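Local coordinates for protein esterase (Rhizomucor miehei CAU432, PDB 4WY8) that hydrolyses carboxylic ester bonds as a carboxylesterase of the alpha/beta hydrolase fold, at residues S121-P124 and E125-F128; M218-F221 and F222-I226. One frame throughout, in Å; residues are numbered along the deposited sequence.

Contact 1 (S121-P124 and E125-F128)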
ATOM      1  N   SER A 121       9.899  10.847  27.086  1.00 17.02           N
ATOM      2  CA  SER A 121       9.972  10.210  28.398  1.00 15.58           C
ATOM      3  C   SER A 121       9.068   8.991  28.455  1.00 14.88           C
ATOM      4  O   SER A 121       7.873   9.056  28.112  1.00 11.65           O
ATOM      5  CB  SER A 121       9.607  11.200  29.505  1.00 13.71           C
ATOM      6  OG  SER A 121      10.450  12.351  29.459  1.00 20.88           O
ATOM      7  N   LEU A 122       9.640   7.878  28.901  1.00 13.27           N
ATOM      8  CA  LEU A 122       8.904   6.619  28.940  1.00 13.22           C
ATOM      9  C   LEU A 122       8.140   6.440  30.248  1.00 13.89           C
ATOM     10  O   LEU A 122       8.485   7.030  31.278  1.00 15.72           O
ATOM     11  CB  LEU A 122       9.862   5.442  28.717  1.00 11.35           C
ATOM     12  CG  LEU A 122      10.526   5.481  27.336  1.00 13.37           C
ATOM     13  CD1 LEU A 122      11.571   4.383  27.175  1.00 16.74           C
ATOM     14  CD2 LEU A 122       9.469   5.412  26.225  1.00 10.53           C
ATOM     15  N   SER A 123       7.080   5.638  30.187  1.00 14.17           N
ATOM     16  CA  SER A 123       6.287   5.284  31.368  1.00 17.00           C
ATOM     17  C   SER A 123       6.840   3.990  31.982  1.00 13.88           C
ATOM     18  O   SER A 123       7.524   3.238  31.293  1.00 14.79           O
ATOM     19  CB  SER A 123       4.810   5.130  30.993  1.00 11.07           C
ATOM     20  OG  SER A 123       4.255   6.386  30.651  1.00 14.74           O
ATOM     21  N   PRO A 124       6.568   3.726  33.274  1.00 15.84           N
ATOM     22  CA  PRO A 124       5.740   4.471  34.225  1.00 16.38           C
ATOM     23  C   PRO A 124       6.473   5.609  34.929  1.00 18.17           C
ATOM     24  O   PRO A 124       5.861   6.215  35.797  1.00 19.22           O
ATOM     25  CB  PRO A 124       5.362   3.405  35.261  1.00 16.38           C
ATOM     26  CG  PRO A 124       6.589   2.559  35.331  1.00 16.88           C
ATOM     27  CD  PRO A 124       7.128   2.511  33.897  1.00 15.99           C
ATOM     28  N   GLU A 125       7.746   5.858  34.627  1.00 16.21           N
ATOM     29  CA  GLU A 125       8.445   6.952  35.304  1.00 18.49           C
ATOM     30  C   GLU A 125       7.720   8.278  35.073  1.00 22.03           C
ATOM     31  O   GLU A 125       7.764   9.165  35.919  1.00 21.64           O
ATOM     32  CB  GLU A 125       9.895   7.057  34.852  1.00 19.29           C
ATOM     33  CG  GLU A 125      10.784   5.922  35.332  1.00 16.12           C
ATOM     34  CD  GLU A 125      10.708   4.709  34.416  1.00 20.74           C
ATOM     35  OE1 GLU A 125       9.781   4.645  33.565  1.00 20.71           O
ATOM     36  OE2 GLU A 125      11.591   3.826  34.529  1.00 26.90           O
ATOM     37  N   VAL A 126       7.108   8.440  33.900  1.00 21.03           N
ATOM     38  CA  VAL A 126       6.139   9.512  33.729  1.00 15.97           C
ATOM     39  C   VAL A 126       4.840   8.856  33.284  1.00 17.09           C
ATOM     40  O   VAL A 126       4.852   7.720  32.831  1.00 19.22           O
ATOM     41  CB  VAL A 126       6.623  10.586  32.720  1.00 18.44           C
ATOM     42  CG1 VAL A 126       7.991  11.150  33.159  1.00 10.97           C
ATOM     43  CG2 VAL A 126       6.700  10.022  31.298  1.00 12.19           C
ATOM     44  N   ARG A 127       3.722   9.557  33.405  1.00 12.85           N
ATOM     45  CA  ARG A 127       2.457   9.034  32.936  1.00 15.27           C
ATOM     46  C   ARG A 127       2.006   9.914  31.773  1.00 18.32           C
ATOM     47  O   ARG A 127       2.604  10.956  31.494  1.00 20.50           O
ATOM     48  CB  ARG A 127       1.380   9.046  34.044  1.00 15.84           C
ATOM     49  CG  ARG A 127       1.808   8.469  35.386  1.00 19.77           C
ATOM     50  CD  ARG A 127       1.910   6.942  35.343  1.00 20.35           C
ATOM     51  NE  ARG A 127       2.222   6.390  36.664  1.00 21.56           N
ATOM     52  CZ  ARG A 127       2.344   5.095  36.929  1.00 19.61           C
ATOM     53  NH1 ARG A 127       2.175   4.197  35.969  1.00 12.89           N
ATOM     54  NH2 ARG A 127       2.640   4.700  38.164  1.00 22.85           N
ATOM     55  N   PHE A 128       0.976   9.469  31.083  1.00 15.15           N
ATOM     56  CA  PHE A 128       0.195  10.344  30.223  1.00 20.57           C
ATOM     57  C   PHE A 128      -0.139  11.604  31.032  1.00 23.45           C
ATOM     58  O   PHE A 128      -0.445  11.492  32.230  1.00 19.53           O
ATOM     59  CB  PHE A 128      -1.060   9.588  29.754  1.00 19.26           C
ATOM     60  CG  PHE A 128      -2.077  10.434  29.063  1.00 19.49           C
ATOM     61  CD1 PHE A 128      -1.906  10.793  27.735  1.00 20.65           C
ATOM     62  CD2 PHE A 128      -3.239  10.821  29.726  1.00 20.30           C
ATOM     63  CE1 PHE A 128      -2.844  11.572  27.092  1.00 15.14           C
ATOM     64  CE2 PHE A 128      -4.192  11.588  29.089  1.00 18.17           C
ATOM     65  CZ  PHE A 128      -3.995  11.962  27.770  1.00 19.69           C
TER
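Ser123 and Val126 make the tight part of this turn. The hydroxyl OG of Ser123, a buried residue, donates to the carbonyl O of Val126 at 2.6 Å, arriving 33° out of the carbonyl plane. It gets there because OG stands beside its own backbone N, opposite the carbonyl carbon (chi1 -69°). The same oxygen also receives a CA-H...O contact from Ser123 CA at 3.2 Å, so both approaches converge on one acceptor. A backbone bond from Val126 N to Leu122 O (3.3 Å, 157° at the hydrogen) closes the turn, which bends through the cis peptide bond before Pro124. Next to this bond, Val126 CG2 packs on Ser121 CB at 3.6 Å.

The solvent side carries the charges: Glu125 and Arg127 are exposed and meet Pro124 by packing, without a hydrogen bond to it. Glu125, bent at chi2, folds back until OE1 lies 3.4 Å from Pro124 CD. Arg127 lays one face of its guanidinium over Pro124, with NH1 3.4 Å from CB. The chemistry is consistent with a bend held by two uncharged hydrogen bonds and the cis peptide, while the charged side chains pair elsewhere, Glu125 OE2 with Arg31 of helix 27-39 and Arg127 NH1 with the His224 carbonyl of helix 215-225.

Contact 2 (M218-F221 and F222-I226)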
ATOM      1  N   MET A 218      -0.611  -5.413  25.859  1.00 15.82           N
ATOM      2  CA  MET A 218      -1.316  -4.143  25.680  1.00 14.18           C
ATOM      3  C   MET A 218      -1.854  -3.644  27.031  1.00 15.81           C
ATOM      4  O   MET A 218      -1.727  -2.458  27.354  1.00 12.68           O
ATOM      5  CB  MET A 218      -2.450  -4.282  24.652  1.00 11.36           C
ATOM      6  CG  MET A 218      -1.982  -4.208  23.185  1.00 14.61           C
ATOM      7  SD  MET A 218      -0.967  -2.740  22.821  1.00 13.89           S
ATOM      8  CE  MET A 218      -2.098  -1.420  23.296  1.00 15.63           C
ATOM      9  N   VAL A 219      -2.393  -4.561  27.837  1.00 13.76           N
ATOM     10  CA  VAL A 219      -2.905  -4.222  29.156  1.00 12.12           C
ATOM     11  C   VAL A 219      -1.807  -3.692  30.052  1.00 14.48           C
ATOM     12  O   VAL A 219      -1.969  -2.667  30.723  1.00 15.18           O
ATOM     13  CB  VAL A 219      -3.583  -5.452  29.819  1.00 19.92           C
ATOM     14  CG1 VAL A 219      -3.879  -5.193  31.304  1.00 13.43           C
ATOM     15  CG2 VAL A 219      -4.856  -5.803  29.056  1.00 12.61           C
ATOM     16  N   TRP A 220      -0.674  -4.378  30.041  1.00 11.77           N
ATOM     17  CA  TRP A 220       0.481  -3.928  30.796  1.00 12.07           C
ATOM     18  C   TRP A 220       0.949  -2.497  30.396  1.00 16.18           C
ATOM     19  O   TRP A 220       1.210  -1.613  31.250  1.00 17.93           O
ATOM     20  CB  TRP A 220       1.579  -4.959  30.597  1.00 13.97           C
ATOM     21  CG  TRP A 220       2.810  -4.797  31.405  1.00 16.82           C
ATOM     22  CD1 TRP A 220       2.965  -5.069  32.739  1.00 17.56           C
ATOM     23  CD2 TRP A 220       4.098  -4.400  30.920  1.00 17.28           C
ATOM     24  NE1 TRP A 220       4.268  -4.839  33.112  1.00 16.65           N
ATOM     25  CE2 TRP A 220       4.982  -4.431  32.016  1.00 18.11           C
ATOM     26  CE3 TRP A 220       4.587  -4.017  29.665  1.00 18.85           C
ATOM     27  CZ2 TRP A 220       6.329  -4.073  31.900  1.00 17.78           C
ATOM     28  CZ3 TRP A 220       5.922  -3.675  29.543  1.00 19.74           C
ATOM     29  CH2 TRP A 220       6.783  -3.703  30.659  1.00 21.17           C
ATOM     30  N   PHE A 221       1.041  -2.276  29.092  1.00 11.88           N
ATOM     31  CA  PHE A 221       1.392  -0.967  28.552  1.00 13.83           C
ATOM     32  C   PHE A 221       0.430   0.128  29.026  1.00 13.68           C
ATOM     33  O   PHE A 221       0.839   1.145  29.583  1.00 12.90           O
ATOM     34  CB  PHE A 221       1.369  -1.012  27.034  1.00 12.80           C
ATOM     35  CG  PHE A 221       2.523  -1.748  26.419  1.00 12.64           C
ATOM     36  CD1 PHE A 221       3.781  -1.710  26.998  1.00 10.27           C
ATOM     37  CD2 PHE A 221       2.353  -2.419  25.210  1.00 11.30           C
ATOM     38  CE1 PHE A 221       4.844  -2.363  26.396  1.00 15.18           C
ATOM     39  CE2 PHE A 221       3.400  -3.065  24.595  1.00  9.93           C
ATOM     40  CZ  PHE A 221       4.649  -3.037  25.175  1.00 13.76           C
ATOM     41  N   PHE A 222      -0.858  -0.092  28.805  1.00 12.54           N
ATOM     42  CA  PHE A 222      -1.868   0.878  29.227  1.00 16.25           C
ATOM     43  C   PHE A 222      -1.831   1.145  30.751  1.00 19.72           C
ATOM     44  O   PHE A 222      -1.982   2.300  31.200  1.00 15.25           O
ATOM     45  CB  PHE A 222      -3.254   0.376  28.824  1.00 13.19           C
ATOM     46  CG  PHE A 222      -3.819   1.033  27.572  1.00 18.22           C
ATOM     47  CD1 PHE A 222      -4.408   2.300  27.630  1.00 19.05           C
ATOM     48  CD2 PHE A 222      -3.796   0.367  26.351  1.00 18.18           C
ATOM     49  CE1 PHE A 222      -4.951   2.905  26.476  1.00 21.55           C
ATOM     50  CE2 PHE A 222      -4.333   0.956  25.192  1.00 18.46           C
ATOM     51  CZ  PHE A 222      -4.911   2.233  25.257  1.00 15.08           C
ATOM     52  N   ASP A 223      -1.594   0.093  31.541  1.00 16.07           N
ATOM     53  CA  ASP A 223      -1.579   0.242  32.995  1.00 18.57           C
ATOM     54  C   ASP A 223      -0.385   1.084  33.435  1.00 16.54           C
ATOM     55  O   ASP A 223      -0.487   1.860  34.382  1.00 16.06           O
ATOM     56  CB  ASP A 223      -1.568  -1.121  33.701  1.00 20.84           C
ATOM     57  CG  ASP A 223      -2.942  -1.758  33.752  1.00 21.39           C
ATOM     58  OD1 ASP A 223      -3.941  -1.020  33.610  1.00 28.41           O
ATOM     59  OD2 ASP A 223      -3.022  -2.996  33.924  1.00 23.59           O
ATOM     60  N   HIS A 224       0.754   0.936  32.766  1.00 15.19           N
ATOM     61  CA  HIS A 224       1.865   1.849  33.076  1.00 16.13           C
ATOM     62  C   HIS A 224       1.649   3.294  32.577  1.00 16.12           C
ATOM     63  O   HIS A 224       2.083   4.248  33.231  1.00 13.41           O
ATOM     64  CB  HIS A 224       3.188   1.332  32.503  1.00 15.79           C
ATOM     65  CG  HIS A 224       3.799   0.203  33.283  1.00 22.75           C
ATOM     66  ND1 HIS A 224       4.113   0.304  34.624  1.00 22.58           N
ATOM     67  CD2 HIS A 224       4.202  -1.030  32.898  1.00 20.58           C
ATOM     68  CE1 HIS A 224       4.663  -0.825  35.034  1.00 19.61           C
ATOM     69  NE2 HIS A 224       4.722  -1.654  34.008  1.00 23.91           N
ATOM     70  N   TYR A 225       1.025   3.452  31.408  1.00 13.24           N
ATOM     71  CA  TYR A 225       0.870   4.777  30.765  1.00 17.18           C
ATOM     72  C   TYR A 225      -0.246   5.623  31.396  1.00 14.92           C
ATOM     73  O   TYR A 225      -0.072   6.822  31.659  1.00 12.88           O
ATOM     74  CB  TYR A 225       0.595   4.575  29.264  1.00 14.54           C
ATOM     75  CG  TYR A 225       0.539   5.802  28.356  1.00 14.26           C
ATOM     76  CD1 TYR A 225      -0.545   6.002  27.497  1.00 12.21           C
ATOM     77  CD2 TYR A 225       1.581   6.705  28.307  1.00 12.90           C
ATOM     78  CE1 TYR A 225      -0.602   7.083  26.648  1.00 13.13           C
ATOM     79  CE2 TYR A 225       1.544   7.796  27.450  1.00 13.10           C
ATOM     80  CZ  TYR A 225       0.449   7.973  26.624  1.00 14.86           C
ATOM     81  OH  TYR A 225       0.400   9.056  25.769  1.00 18.41           O
ATOM     82  N   ILE A 226      -1.397   4.983  31.602  1.00 14.14           N
ATOM     83  CA  ILE A 226      -2.594   5.620  32.142  1.00 12.29           C
ATOM     84  C   ILE A 226      -3.193   4.737  33.223  1.00 15.26           C
ATOM     85  O   ILE A 226      -4.140   3.984  32.951  1.00 19.58           O
ATOM     86  CB  ILE A 226      -3.648   5.854  31.032  1.00 14.89           C
ATOM     87  CG1 ILE A 226      -3.007   6.525  29.821  1.00 12.66           C
ATOM     88  CG2 ILE A 226      -4.776   6.746  31.520  1.00 15.70           C
ATOM     89  CD1 ILE A 226      -3.949   6.667  28.655  1.00 18.57           C
TER
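His224 turns an edge onto the face of Trp220, one helical turn earlier, in a T-shaped pair. The planes stand at 85°, with 4.6 Å between the centroids of the indole five-membered ring and the imidazole. CD2 of His224 sits over the middle of the indole, 3.6 Å from Trp220 CE2, and NE2 comes to 3.3 Å from Trp220 NE1 at an angle too poor for a hydrogen bond. The two side chains converge because Trp220 CG lies opposite its backbone N (chi1 -173°) and swings toward the next turn, whereas His224 CG stays beside its own N.

On another flank, Met218, bent at chi2 and chi3, brings its terminal methyl CE to 3.8 Å from Phe222 CE2. The Phe222 ring also sets its edge near Met218 O. Asp223 lies alongside Val219, its OD2 3.5 Å from Val219 CG1. All of this is i to i+4 packing on the alpha-helix 215-225, part of an alpha/beta hydrolase. The backbone hydrogen bonds of the helix bring residues four apart onto the same flank: Phe222 N donates to Met218 O at 2.9 Å, almost straight at 176°, and Tyr225 N to Phe221 O at 2.9 Å.

Further out, Trp92 stacks on Tyr225 and meets Phe222 edge-to-face, while OD1 of Asp223 forms a salt bridge with Arg232.

Overall arrangement
Following the chain from the N terminus, strand 114-118 runs into the loop that holds contact 1, a short turn closed by Val126 on residues 121-123 ahead of helix 130-143. Contact 2 comes much later, within helix 215-225 and its exit at Ile226. The two are in series, neither nested nor crossing, yet their centres are about 10 Å apart. They meet directly: Phe128 N lies 2.9 Å from Tyr225 O, a probable hydrogen bond, and Pro124 CB packs 3.4 Å from His224 ND1. The loop following a strand of the central sheet is thereby joined to the C-terminal end of helix 215-225.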